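Local coordinates for protein multicopper oxidase (Uncultured bacterium, PDB 4E9X) that probably oxidises its substrates one electron at a time at a mononuclear copper and passes the electrons to a copper cluster that reduces dioxygen to water, at residues Arg4-Thr9 with Ile37-Gly42; Val113-Met118 with Ser149-Lys154; Thr178-Val183 with Lys287-Asp292; Gly207-Val212 with Tyr225-Leu230. All coordinates share one frame; numbering follows the deposited sequence. Where two conformers were deposited one is given.

Contact 1. Residues Arg4-Thr9 with Ile37-Gly42; sequences REFDMT and IHVQEG
R4 begins the contact by running its aliphatic chain past V39, the two side chains sliding by each other in opposite directions, with R4 CD 3.9 Å from V39 CG1. The chain is extended from CG to NE, which carries the guanidinium beyond the valine to the polar end of the contact. There its NE makes a salt bridge with D43, and NH2 donates to a water 2.9 Å from it that lies at the guanidinium edge, in plane; the same water donates to Q40 OE1, also at 2.9 Å. F6 follows on the same side of its strand. Its CG stands anti to the carbonyl carbon (chi1 -55°), and the ring crosses the two branched residues at a slant: CE2 lies 3.8 Å from I37 CG2 and 4.2 Å from V39 CG1, the latter methyl near the ring plane at the edge. M8 comes last; in one of its two conformers CE meets I37 CD1 at 4.2 Å, a less certain contact. No direct hydrogen bond joins the segments; the packing is apolar, closed at one end by the water bridge. The two strands run antiparallel, at 169°, with their axes 9.7 Å apart, too far for backbone pairing, as befits strands of different sheets facing each other in the cupredoxin-like sandwich expected of this family. Strand 3-18 is bonded along its backbone to strand 44-51 in one sheet, strand 36-40 belongs to the sheet containing strands 119-125 and 306-308, and M307 of strand 306-308 packs against F6 and I37.

Contact 2. Residues Val113-Met118 with Ser149-Lys154; sequences VGVRGM and SAVADK
R116 and V151 join two segments whose backbones stay well apart, the nearest CA atoms, those of V115 and A152, being 8.3 Å from each other; 113-118 takes in the last, weakly bonded residues of helix 109-115 and the chain after it, while 149-154 passes from a short 3-10 segment into a type I beta turn from V151 to K154. R116 spans the gap. A bend at chi2 (-64°) turns its chain, and the guanidinium arrives end-on at the V151 carbonyl, where both terminal nitrogens grip one oxygen: NH1 to V151 O is 3.0 Å and NH2 to V151 O is 2.9 Å. That oxygen lies in the guanidinium plane, but the two nitrogens reach it from the same face of the carbonyl plane, tilted by about 25° and 23°. V115 CG2 covers one guanidinium face towards its rim and also touches V151 CG2 at 4.2 Å, and Y23 of strand 21-28 packs on V115, R116 and V151. Further partners complete the grip: NE forms a salt bridge with E111, NH1 donates to the K24 carbonyl and NH2 to that of E157. The buried positive charge thus meets one carboxylate and several carbonyl oxygens, which would be expected to stabilise it, and fastens the loop after strand 138-147 to the segment that supplies copper ligand M118.

Contact 3. Residues Thr178-Val183 with Lys287-Asp292; sequences TQPLRV and KDKDYD
Q179 fills the tight part of the contact, with its side-chain amide bonded twice to the backbone of 287-292. A bend at chi2 (-85°) turns the amide so that NE2 donates to D290 O, 3.0 Å away and close to the amide plane. D292 N, in turn, donates to Q179 OE1 at 3.0 Å; the donor stands well above the carbonyl plane, not on a lone pair. Beside it K289 reaches across with NZ 2.9 Å from T178 O, nearly along the C=O axis, and the same ammonium bonds to the P176 carbonyl. P180 packs between K289 and Y291, its CD toward K289 CG and its CG 3.9 Å from Y291 CD1.

The solvent side begins with a close stack, R182 on one face of the Y291 ring, beyond which waters take over. Guanidinium and ring planes are at 13°, and CZ sits 3.8 Å from the Y291 ring centroid, a cation-pi pair, while CD makes a CH-pi contact with the same face. E274 holds NE by a salt bridge. One water links R182 NH2 to K289 O, another P180 O to D292 O, and a third joins R182 N and Y291 OH.

Strand 181-183 is an outermost strand of its sheet, paired with strand 270-275, and V183 touches K138 of strand 138-147. The loop 287-292, on the way to strand 306-308, crosses 178-183 nearly at right angles (84°), and D292 bonds onward to H310.

Contact 4. Residues Gly207-Val212 with Tyr225-Leu230; sequences GHDMLV and YADTVL
M210 and A226 form an antiparallel hydrogen-bonded pair, M210 N to A226 O 2.8 Å and A226 N to M210 O 2.9 Å, beside the non-hydrogen-bonded pair of L211 and Y225, so the hairpin of strands 210-215 and 218-226 is zipped at its open end. On the face carrying L211 and Y225, L211 CD1 sits over the centre of the Y225 ring, 3.9 Å from the centroid and 7° off the normal. The other face, that of M210 and A226, is apolar. A turn at chi3 (-79°) in M210 brings CE to 3.8 Å from V229 CG2, while V212 CG2 meets V229 CG2 tip to tip at 4.0 Å and also touches A226 CB. V229 lies on strand 228-231 of the next sheet, so these methyls bridge the two sheets of the domain. Where the paired strands part, D209 OD1 and D227 OD2 bring like charges within 4.4 Å. This pair is turned to the third subunit, whose R97 and H65 take D209 and whose H62 and R236 take D227; the two arginines probably offset the repulsion. The chemistry thus changes from an apolar core to a charged seam between subunits, close to the copper and dioxygen site, where the D227 carbonyl accepts from H204 of the dioxygen pocket.

In the fold
From the N terminus, contact 1 closes first, bringing 37-42 back against the opening strand 3-18 and joining two sheets of the first half of the chain. Contact 2 follows in series and closes the passage from helix 109-115 through strands 119-125 and 138-147, tying the first cupredoxin-like half to the start of the second. Contact 3 then spans the long course from 178-183 to 287-292, and contact 4, a short hairpin closure, falls wholly within that span; none of the four cross. Contacts 3 and 4 reach the same sheet through its two outermost strands, 181-183 and 228-231, and their nearest atoms are about 6 Å apart.

Contact 1. Residues Arg4-Thr9 with Ile37-Gly42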
loop_
_atom_site.group_PDB
_atom_site.type_symbol
_atom_site.label_atom_id
_atom_site.label_comp_id
_atom_site.label_asym_id
_atom_site.label_seq_id
_atom_site.Cartn_x
_atom_site.Cartn_y
_atom_site.Cartn_z
ATOM N N ARG A 4 -12.884 33.991 -7.281
ATOM C CA ARG A 4 -12.535 33.340 -8.541
ATOM C C ARG A 4 -13.682 32.420 -8.922
ATOM O O ARG A 4 -13.946 31.478 -8.207
ATOM C CB ARG A 4 -11.195 32.607 -8.454
ATOM C CG ARG A 4 -10.071 33.530 -7.995
ATOM C CD ARG A 4 -8.730 32.891 -8.294
ATOM N NE ARG A 4 -7.669 33.761 -7.750
ATOM C CZ ARG A 4 -7.134 34.726 -8.519
ATOM N NH1 ARG A 4 -7.528 34.932 -9.775
ATOM N NH2 ARG A 4 -6.188 35.502 -8.027
ATOM N N GLU A 5 -14.311 32.772 -10.025
ATOM C CA GLU A 5 -15.494 32.065 -10.499
ATOM C C GLU A 5 -15.211 31.385 -11.833
ATOM O O GLU A 5 -14.697 32.036 -12.746
ATOM C CB GLU A 5 -16.642 33.094 -10.676
ATOM C CG GLU A 5 -17.905 32.428 -11.174
ATOM C CD GLU A 5 -19.133 33.281 -11.011
ATOM O OE1 GLU A 5 -19.007 34.421 -10.503
ATOM O OE2 GLU A 5 -20.256 32.848 -11.366
ATOM N N PHE A 6 -15.581 30.118 -11.929
ATOM C CA PHE A 6 -15.314 29.259 -13.054
ATOM C C PHE A 6 -16.559 28.596 -13.579
ATOM O O PHE A 6 -17.414 28.268 -12.761
ATOM C CB PHE A 6 -14.315 28.149 -12.640
ATOM C CG PHE A 6 -13.045 28.774 -12.061
ATOM C CD1 PHE A 6 -12.270 29.673 -12.773
ATOM C CD2 PHE A 6 -12.621 28.449 -10.804
ATOM C CE1 PHE A 6 -11.117 30.221 -12.277
ATOM C CE2 PHE A 6 -11.466 29.016 -10.273
ATOM C CZ PHE A 6 -10.691 29.930 -11.000
ATOM N N ASP A 7 -16.625 28.379 -14.886
ATOM C CA ASP A 7 -17.771 27.688 -15.464
ATOM C C ASP A 7 -17.252 26.339 -16.002
ATOM O O ASP A 7 -16.321 26.337 -16.816
ATOM C CB ASP A 7 -18.437 28.474 -16.582
ATOM C CG ASP A 7 -19.160 29.711 -16.115
ATOM O OD1 ASP A 7 -19.935 29.653 -15.113
ATOM O OD2 ASP A 7 -19.041 30.822 -16.717
ATOM N N MET A 8 -17.798 25.235 -15.499
ATOM C CA MET A 8 -17.298 23.942 -15.944
ATOM C C MET A 8 -18.449 23.146 -16.547
ATOM O O MET A 8 -19.603 23.365 -16.155
ATOM C CB MET A 8 -16.633 23.180 -14.797
ATOM C CG MET A 8 -15.954 21.863 -15.189
ATOM S SD MET A 8 -15.194 21.123 -13.693
ATOM C CE MET A 8 -15.054 22.699 -12.829
ATOM N N THR A 9 -18.183 22.287 -17.502
ATOM C CA THR A 9 -19.220 21.393 -18.031
ATOM C C THR A 9 -18.723 19.944 -17.809
ATOM O O THR A 9 -17.561 19.708 -17.421
ATOM C CB THR A 9 -19.522 21.539 -19.515
ATOM O OG1 THR A 9 -18.346 21.171 -20.272
ATOM C CG2 THR A 9 -19.882 23.010 -19.819
ATOM N N ILE A 37 -7.376 23.723 -11.867
ATOM C CA ILE A 37 -7.854 24.895 -11.128
ATOM C C ILE A 37 -6.717 25.283 -10.199
ATOM O O ILE A 37 -6.258 24.465 -9.403
ATOM C CB ILE A 37 -9.181 24.600 -10.387
ATOM C CG1 ILE A 37 -10.276 24.171 -11.331
ATOM C CG2 ILE A 37 -9.539 25.818 -9.536
ATOM C CD1 ILE A 37 -11.556 23.676 -10.622
ATOM N N HIS A 38 -6.242 26.494 -10.317
ATOM C CA HIS A 38 -5.061 26.961 -9.584
ATOM C C HIS A 38 -5.446 28.274 -8.925
ATOM O O HIS A 38 -5.733 29.260 -9.611
ATOM C CB HIS A 38 -3.877 27.101 -10.557
ATOM C CG HIS A 38 -2.577 27.310 -9.879
ATOM N ND1 HIS A 38 -1.406 27.611 -10.571
ATOM C CD2 HIS A 38 -2.182 27.216 -8.570
ATOM C CE1 HIS A 38 -0.399 27.690 -9.700
ATOM N NE2 HIS A 38 -0.815 27.480 -8.503
ATOM N N VAL A 39 -5.481 28.290 -7.606
ATOM C CA VAL A 39 -5.909 29.463 -6.842
ATOM C C VAL A 39 -4.950 29.695 -5.695
ATOM O O VAL A 39 -4.023 28.887 -5.489
ATOM C CB VAL A 39 -7.355 29.294 -6.354
ATOM C CG1 VAL A 39 -8.324 29.046 -7.518
ATOM C CG2 VAL A 39 -7.559 28.186 -5.314
ATOM N N GLN A 40 -5.166 30.797 -4.973
ATOM C CA GLN A 40 -4.355 31.127 -3.798
ATOM C C GLN A 40 -5.095 30.838 -2.507
ATOM O O GLN A 40 -6.339 30.985 -2.447
ATOM C CB GLN A 40 -4.029 32.634 -3.850
ATOM C CG GLN A 40 -2.957 33.087 -2.896
ATOM C CD GLN A 40 -2.489 34.493 -3.278
ATOM O OE1 GLN A 40 -3.176 35.319 -3.884
ATOM N NE2 GLN A 40 -1.248 34.783 -2.909
ATOM N N GLU A 41 -4.321 30.457 -1.485
ATOM C CA GLU A 41 -4.900 30.278 -0.157
ATOM C C GLU A 41 -5.727 31.498 0.213
ATOM O O GLU A 41 -5.334 32.669 0.060
ATOM C CB GLU A 41 -3.765 30.175 0.844
ATOM C CG GLU A 41 -4.188 29.955 2.274
ATOM C CD GLU A 41 -3.015 29.881 3.251
ATOM O OE1 GLU A 41 -1.834 29.987 2.863
ATOM O OE2 GLU A 41 -3.295 29.648 4.451
ATOM N N GLY A 42 -6.963 31.235 0.669
ATOM C CA GLY A 42 -7.923 32.260 1.075
ATOM C C GLY A 42 -8.842 32.701 -0.048
ATOM O O GLY A 42 -9.776 33.463 0.225
HETATM O O HOH W 1 -5.742 35.599 -5.128
#

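Contact 2. Residues Val113-Met118 with Ser149-Lys154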
loop_
_atom_site.group_PDB
_atom_site.type_symbol
_atom_site.label_atom_id
_atom_site.label_comp_id
_atom_site.label_asym_id
_atom_site.label_seq_id
_atom_site.Cartn_x
_atom_site.Cartn_y
_atom_site.Cartn_z
ATOM N N VAL A 113 -15.262 7.541 -11.171
ATOM C CA VAL A 113 -13.899 7.903 -10.823
ATOM C C VAL A 113 -12.974 6.778 -11.240
ATOM O O VAL A 113 -11.881 7.034 -11.758
ATOM C CB VAL A 113 -13.732 8.258 -9.328
ATOM C CG1 VAL A 113 -12.296 8.604 -9.009
ATOM C CG2 VAL A 113 -14.684 9.421 -8.992
ATOM N N GLY A 114 -13.394 5.532 -11.095
ATOM C CA GLY A 114 -12.483 4.405 -11.400
ATOM C C GLY A 114 -12.163 4.288 -12.892
ATOM O O GLY A 114 -10.987 4.017 -13.232
ATOM N N VAL A 115 -13.166 4.465 -13.775
ATOM C CA VAL A 115 -12.887 4.283 -15.241
ATOM C C VAL A 115 -13.451 5.377 -16.111
ATOM O O VAL A 115 -13.201 5.241 -17.320
ATOM C CB VAL A 115 -13.339 2.908 -15.765
ATOM C CG1 VAL A 115 -12.608 1.781 -14.985
ATOM C CG2 VAL A 115 -14.856 2.640 -15.687
ATOM N N ARG A 116 -14.162 6.411 -15.624
ATOM C CA ARG A 116 -14.736 7.378 -16.552
ATOM C C ARG A 116 -14.056 8.732 -16.463
ATOM O O ARG A 116 -14.546 9.701 -17.038
ATOM C CB ARG A 116 -16.253 7.524 -16.352
ATOM C CG ARG A 116 -17.016 6.225 -16.550
ATOM C CD ARG A 116 -16.954 5.655 -17.974
ATOM N NE ARG A 116 -17.561 4.296 -17.892
ATOM C CZ ARG A 116 -17.310 3.358 -18.782
ATOM N NH1 ARG A 116 -16.558 3.566 -19.888
ATOM N NH2 ARG A 116 -17.835 2.140 -18.593
ATOM N N GLY A 117 -12.894 8.798 -15.828
ATOM C CA GLY A 117 -12.047 9.959 -15.930
ATOM C C GLY A 117 -12.579 11.200 -15.250
ATOM O O GLY A 117 -12.147 12.296 -15.567
ATOM N N MET A 118 -13.508 11.037 -14.273
ATOM C CA MET A 118 -14.131 12.230 -13.655
ATOM C C MET A 118 -13.306 12.772 -12.514
ATOM O O MET A 118 -13.673 12.712 -11.330
ATOM C CB MET A 118 -15.535 11.834 -13.145
ATOM C CG MET A 118 -16.401 11.280 -14.310
ATOM S SD MET A 118 -18.164 11.536 -13.965
ATOM C CE MET A 118 -18.297 13.333 -14.078
ATOM N N SER A 149 -10.695 -2.650 -20.008
ATOM C CA SER A 149 -11.047 -2.580 -21.423
ATOM C C SER A 149 -12.417 -3.175 -21.726
ATOM O O SER A 149 -13.032 -2.726 -22.720
ATOM C CB SER A 149 -9.968 -3.277 -22.284
ATOM O OG SER A 149 -9.949 -4.670 -22.076
ATOM N N ALA A 150 -12.896 -4.123 -20.926
ATOM C CA ALA A 150 -14.196 -4.712 -21.278
ATOM C C ALA A 150 -15.340 -3.716 -21.253
ATOM O O ALA A 150 -16.389 -3.955 -21.855
ATOM C CB ALA A 150 -14.524 -5.846 -20.317
ATOM N N VAL A 151 -15.159 -2.647 -20.486
ATOM C CA VAL A 151 -16.272 -1.671 -20.402
ATOM C C VAL A 151 -15.921 -0.364 -21.069
ATOM O O VAL A 151 -16.576 0.672 -20.797
ATOM C CB VAL A 151 -16.710 -1.454 -18.940
ATOM C CG1 VAL A 151 -17.133 -2.831 -18.431
ATOM C CG2 VAL A 151 -15.635 -0.797 -18.051
ATOM N N ALA A 152 -14.930 -0.359 -21.950
ATOM C CA ALA A 152 -14.544 0.889 -22.602
ATOM C C ALA A 152 -15.686 1.583 -23.315
ATOM O O ALA A 152 -15.728 2.828 -23.400
ATOM C CB ALA A 152 -13.405 0.617 -23.610
ATOM N N ASP A 153 -16.567 0.802 -23.919
ATOM C CA ASP A 153 -17.526 1.392 -24.881
ATOM C C ASP A 153 -18.919 1.507 -24.277
ATOM O O ASP A 153 -19.883 1.690 -25.049
ATOM C CB ASP A 153 -17.682 0.600 -26.176
ATOM C CG ASP A 153 -18.317 1.337 -27.353
ATOM O OD1 ASP A 153 -18.431 2.590 -27.366
ATOM O OD2 ASP A 153 -18.745 0.653 -28.341
ATOM N N LYS A 154 -19.074 1.346 -22.949
ATOM C CA LYS A 154 -20.441 1.284 -22.412
ATOM C C LYS A 154 -20.503 1.834 -21.007
ATOM O O LYS A 154 -20.163 1.262 -19.982
ATOM C CB LYS A 154 -20.941 -0.171 -22.473
ATOM C CG LYS A 154 -20.064 -1.087 -21.608
ATOM C CD LYS A 154 -19.520 -2.263 -22.396
ATOM C CE LYS A 154 -20.221 -3.538 -21.921
ATOM N NZ LYS A 154 -20.573 -4.477 -23.042
#

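Contact 3. Residues Thr178-Val183 with Lys287-Asp292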
loop_
_atom_site.group_PDB
_atom_site.type_symbol
_atom_site.label_atom_id
_atom_site.label_comp_id
_atom_site.label_asym_id
_atom_site.label_seq_id
_atom_site.Cartn_x
_atom_site.Cartn_y
_atom_site.Cartn_z
ATOM N N THR A 178 2.199 8.349 -23.493
ATOM C CA THR A 178 2.607 9.366 -22.524
ATOM C C THR A 178 3.638 10.280 -23.187
ATOM O O THR A 178 3.995 10.125 -24.348
ATOM C CB THR A 178 3.172 8.672 -21.271
ATOM O OG1 THR A 178 4.145 7.759 -21.775
ATOM C CG2 THR A 178 2.136 7.874 -20.518
ATOM N N GLN A 179 4.121 11.261 -22.431
ATOM C CA GLN A 179 5.105 12.236 -22.946
ATOM C C GLN A 179 6.278 12.292 -21.968
ATOM O O GLN A 179 6.092 12.069 -20.755
ATOM C CB GLN A 179 4.465 13.635 -23.010
ATOM C CG GLN A 179 3.371 13.694 -24.071
ATOM C CD GLN A 179 3.937 13.977 -25.442
ATOM O OE1 GLN A 179 5.084 14.393 -25.553
ATOM N NE2 GLN A 179 3.118 13.724 -26.449
ATOM N N PRO A 180 7.433 12.651 -22.461
ATOM C CA PRO A 180 8.594 12.811 -21.590
ATOM C C PRO A 180 8.471 14.026 -20.705
ATOM O O PRO A 180 7.769 15.006 -20.990
ATOM C CB PRO A 180 9.768 13.028 -22.604
ATOM C CG PRO A 180 9.099 13.579 -23.855
ATOM C CD PRO A 180 7.739 12.898 -23.890
ATOM N N LEU A 181 9.214 13.964 -19.603
ATOM C CA LEU A 181 9.380 15.071 -18.642
ATOM C C LEU A 181 10.735 15.680 -18.988
ATOM O O LEU A 181 11.803 15.119 -18.654
ATOM C CB LEU A 181 9.274 14.520 -17.221
ATOM C CG LEU A 181 8.996 15.451 -16.054
ATOM C CD1 LEU A 181 8.708 14.675 -14.768
ATOM C CD2 LEU A 181 10.152 16.414 -15.835
ATOM N N ARG A 182 10.723 16.811 -19.722
ATOM C CA ARG A 182 11.955 17.408 -20.235
ATOM C C ARG A 182 12.497 18.428 -19.255
ATOM O O ARG A 182 11.769 19.339 -18.820
ATOM C CB ARG A 182 11.740 18.046 -21.633
ATOM C CG ARG A 182 11.454 16.935 -22.648
ATOM C CD ARG A 182 11.509 17.484 -24.072
ATOM N NE ARG A 182 11.338 16.435 -25.040
ATOM C CZ ARG A 182 11.106 16.632 -26.321
ATOM N NH1 ARG A 182 10.973 17.842 -26.811
ATOM N NH2 ARG A 182 10.959 15.585 -27.149
ATOM N N VAL A 183 13.759 18.254 -18.903
ATOM C CA VAL A 183 14.445 19.129 -17.931
ATOM C C VAL A 183 15.763 19.548 -18.511
ATOM O O VAL A 183 16.228 19.017 -19.513
ATOM C CB VAL A 183 14.677 18.420 -16.580
ATOM C CG1 VAL A 183 13.296 17.972 -16.021
ATOM C CG2 VAL A 183 15.643 17.249 -16.729
ATOM N N LYS A 287 12.820 9.086 -29.837
ATOM C CA LYS A 287 13.473 10.025 -30.763
ATOM C C LYS A 287 12.428 10.689 -31.657
ATOM O O LYS A 287 11.492 10.038 -32.133
ATOM C CB LYS A 287 14.521 9.265 -31.584
ATOM C CG LYS A 287 15.108 10.087 -32.725
ATOM C CD LYS A 287 15.911 9.201 -33.657
ATOM C CE LYS A 287 16.340 10.034 -34.852
ATOM N NZ LYS A 287 16.785 11.415 -34.475
ATOM N N ASP A 288 12.467 11.978 -31.911
ATOM C CA ASP A 288 11.355 12.512 -32.757
ATOM C C ASP A 288 9.928 12.360 -32.260
ATOM O O ASP A 288 8.897 12.396 -32.958
ATOM C CB ASP A 288 11.375 11.913 -34.190
ATOM C CG ASP A 288 12.668 12.255 -34.878
ATOM O OD1 ASP A 288 13.082 13.438 -34.773
ATOM O OD2 ASP A 288 13.250 11.357 -35.518
ATOM N N LYS A 289 9.731 12.206 -30.969
ATOM C CA LYS A 289 8.382 12.270 -30.345
ATOM C C LYS A 289 7.623 13.499 -30.736
ATOM O O LYS A 289 8.203 14.592 -30.763
ATOM C CB LYS A 289 8.643 12.284 -28.842
ATOM C CG LYS A 289 7.421 12.339 -27.940
ATOM C CD LYS A 289 6.447 11.156 -28.215
ATOM C CE LYS A 289 5.659 10.941 -26.949
ATOM N NZ LYS A 289 4.651 9.863 -27.151
ATOM N N ASP A 290 6.350 13.404 -31.028
ATOM C CA ASP A 290 5.480 14.585 -31.213
ATOM C C ASP A 290 5.177 15.110 -29.809
ATOM O O ASP A 290 4.264 14.623 -29.128
ATOM C CB ASP A 290 4.251 14.189 -31.985
ATOM C CG ASP A 290 3.279 15.303 -32.280
ATOM O OD1 ASP A 290 3.458 16.448 -31.791
ATOM O OD2 ASP A 290 2.311 15.019 -33.046
ATOM N N TYR A 291 5.960 16.092 -29.371
ATOM C CA TYR A 291 6.008 16.477 -27.979
ATOM C C TYR A 291 4.914 17.424 -27.519
ATOM O O TYR A 291 4.578 18.401 -28.216
ATOM C CB TYR A 291 7.369 17.171 -27.793
ATOM C CG TYR A 291 7.642 17.712 -26.414
ATOM C CD1 TYR A 291 7.627 16.909 -25.282
ATOM C CD2 TYR A 291 7.945 19.055 -26.247
ATOM C CE1 TYR A 291 7.883 17.459 -24.022
ATOM C CE2 TYR A 291 8.226 19.640 -25.027
ATOM C CZ TYR A 291 8.185 18.809 -23.910
ATOM O OH TYR A 291 8.487 19.343 -22.680
ATOM N N ASP A 292 4.395 17.174 -26.325
ATOM C CA ASP A 292 3.447 18.038 -25.634
ATOM C C ASP A 292 4.090 18.610 -24.356
ATOM O O ASP A 292 4.186 17.898 -23.359
ATOM C CB ASP A 292 2.205 17.235 -25.256
ATOM C CG ASP A 292 1.226 18.038 -24.461
ATOM O OD1 ASP A 292 1.397 19.267 -24.317
ATOM O OD2 ASP A 292 0.238 17.400 -23.943
HETATM O O HOH W 2 5.708 16.961 -21.078
HETATM O O HOH W 3 8.175 18.279 -20.236
HETATM O O HOH W 4 10.681 15.666 -29.956
#

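Contact 4. Residues Gly207-Val212 with Tyr225-Leu230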
loop_
_atom_site.group_PDB
_atom_site.type_symbol
_atom_site.label_atom_id
_atom_site.label_comp_id
_atom_site.label_asym_id
_atom_site.label_seq_id
_atom_site.Cartn_x
_atom_site.Cartn_y
_atom_site.Cartn_z
ATOM N N GLY A 207 17.797 7.369 -11.729
ATOM C CA GLY A 207 18.808 8.433 -11.813
ATOM C C GLY A 207 18.796 9.433 -10.701
ATOM O O GLY A 207 19.669 10.339 -10.667
ATOM N N HIS A 208 17.779 9.402 -9.814
ATOM C CA HIS A 208 17.525 10.480 -8.853
ATOM C C HIS A 208 16.787 9.915 -7.659
ATOM O O HIS A 208 15.983 9.014 -7.754
ATOM C CB HIS A 208 16.550 11.529 -9.456
ATOM C CG HIS A 208 17.000 12.122 -10.774
ATOM N ND1 HIS A 208 16.887 11.406 -11.955
ATOM C CD2 HIS A 208 17.596 13.317 -11.089
ATOM C CE1 HIS A 208 17.410 12.150 -12.929
ATOM N NE2 HIS A 208 17.820 13.302 -12.431
ATOM N N ASP A 209 17.058 10.508 -6.487
ATOM C CA ASP A 209 16.138 10.367 -5.360
ATOM C C ASP A 209 15.132 11.518 -5.374
ATOM O O ASP A 209 15.385 12.589 -5.898
ATOM C CB ASP A 209 16.958 10.376 -4.060
ATOM C CG ASP A 209 17.760 9.099 -3.950
ATOM O OD1 ASP A 209 17.155 8.004 -4.130
ATOM O OD2 ASP A 209 18.959 9.183 -3.691
ATOM N N MET A 210 13.983 11.230 -4.774
ATOM C CA MET A 210 12.944 12.203 -4.575
ATOM C C MET A 210 12.915 12.597 -3.093
ATOM O O MET A 210 12.957 11.751 -2.191
ATOM C CB MET A 210 11.574 11.591 -4.889
ATOM C CG MET A 210 11.420 11.341 -6.403
ATOM S SD MET A 210 9.933 10.381 -6.797
ATOM C CE MET A 210 10.455 8.707 -6.413
ATOM N N LEU A 211 12.824 13.876 -2.800
ATOM C CA LEU A 211 12.596 14.341 -1.439
ATOM C C LEU A 211 11.089 14.504 -1.263
ATOM O O LEU A 211 10.502 15.383 -1.905
ATOM C CB LEU A 211 13.298 15.677 -1.188
ATOM C CG LEU A 211 13.094 16.203 0.243
ATOM C CD1 LEU A 211 13.715 15.260 1.286
ATOM C CD2 LEU A 211 13.676 17.608 0.384
ATOM N N VAL A 212 10.487 13.648 -0.451
ATOM C CA VAL A 212 9.034 13.708 -0.184
ATOM C C VAL A 212 8.795 14.838 0.820
ATOM O O VAL A 212 9.237 14.771 1.974
ATOM C CB VAL A 212 8.536 12.362 0.347
ATOM C CG1 VAL A 212 7.023 12.487 0.555
ATOM C CG2 VAL A 212 8.892 11.194 -0.584
ATOM N N TYR A 225 13.793 11.183 1.956
ATOM C CA TYR A 225 14.121 10.745 0.607
ATOM C C TYR A 225 13.566 9.372 0.289
ATOM O O TYR A 225 13.456 8.488 1.157
ATOM C CB TYR A 225 15.644 10.707 0.457
ATOM C CG TYR A 225 16.288 12.077 0.365
ATOM C CD1 TYR A 225 16.168 12.829 -0.820
ATOM C CD2 TYR A 225 16.991 12.554 1.459
ATOM C CE1 TYR A 225 16.759 14.078 -0.922
ATOM C CE2 TYR A 225 17.588 13.809 1.351
ATOM C CZ TYR A 225 17.473 14.563 0.186
ATOM O OH TYR A 225 18.098 15.817 0.168
ATOM N N ALA A 226 13.243 9.166 -0.967
ATOM C CA ALA A 226 12.748 7.912 -1.503
ATOM C C ALA A 226 13.160 7.794 -2.953
ATOM O O ALA A 226 13.238 8.837 -3.623
ATOM C CB ALA A 226 11.224 7.869 -1.415
ATOM N N ASP A 227 13.376 6.576 -3.417
ATOM C CA ASP A 227 13.434 6.392 -4.876
ATOM C C ASP A 227 12.148 5.763 -5.403
ATOM O O ASP A 227 11.944 5.781 -6.629
ATOM C CB ASP A 227 14.703 5.608 -5.257
ATOM C CG ASP A 227 14.758 4.170 -4.799
ATOM O OD1 ASP A 227 13.775 3.401 -4.909
ATOM O OD2 ASP A 227 15.837 3.765 -4.339
ATOM N N THR A 228 11.252 5.293 -4.520
ATOM C CA THR A 228 9.976 4.689 -4.937
ATOM C C THR A 228 8.912 5.168 -3.953
ATOM O O THR A 228 9.021 4.971 -2.745
ATOM C CB THR A 228 10.081 3.153 -4.903
ATOM O OG1 THR A 228 11.132 2.722 -5.790
ATOM C CG2 THR A 228 8.778 2.463 -5.379
ATOM N N VAL A 229 7.867 5.840 -4.475
ATOM C CA VAL A 229 6.837 6.389 -3.615
ATOM C C VAL A 229 5.523 5.695 -3.925
ATOM O O VAL A 229 5.024 5.753 -5.072
ATOM C CB VAL A 229 6.679 7.905 -3.899
ATOM C CG1 VAL A 229 5.488 8.473 -3.146
ATOM C CG2 VAL A 229 7.960 8.681 -3.514
ATOM N N LEU A 230 4.934 5.046 -2.931
ATOM C CA LEU A 230 3.672 4.327 -3.105
ATOM C C LEU A 230 2.507 5.308 -2.993
ATOM O O LEU A 230 2.391 6.020 -1.992
ATOM C CB LEU A 230 3.511 3.263 -2.017
ATOM C CG LEU A 230 2.322 2.321 -2.198
ATOM C CD1 LEU A 230 2.562 1.488 -3.465
ATOM C CD2 LEU A 230 2.130 1.435 -0.955
#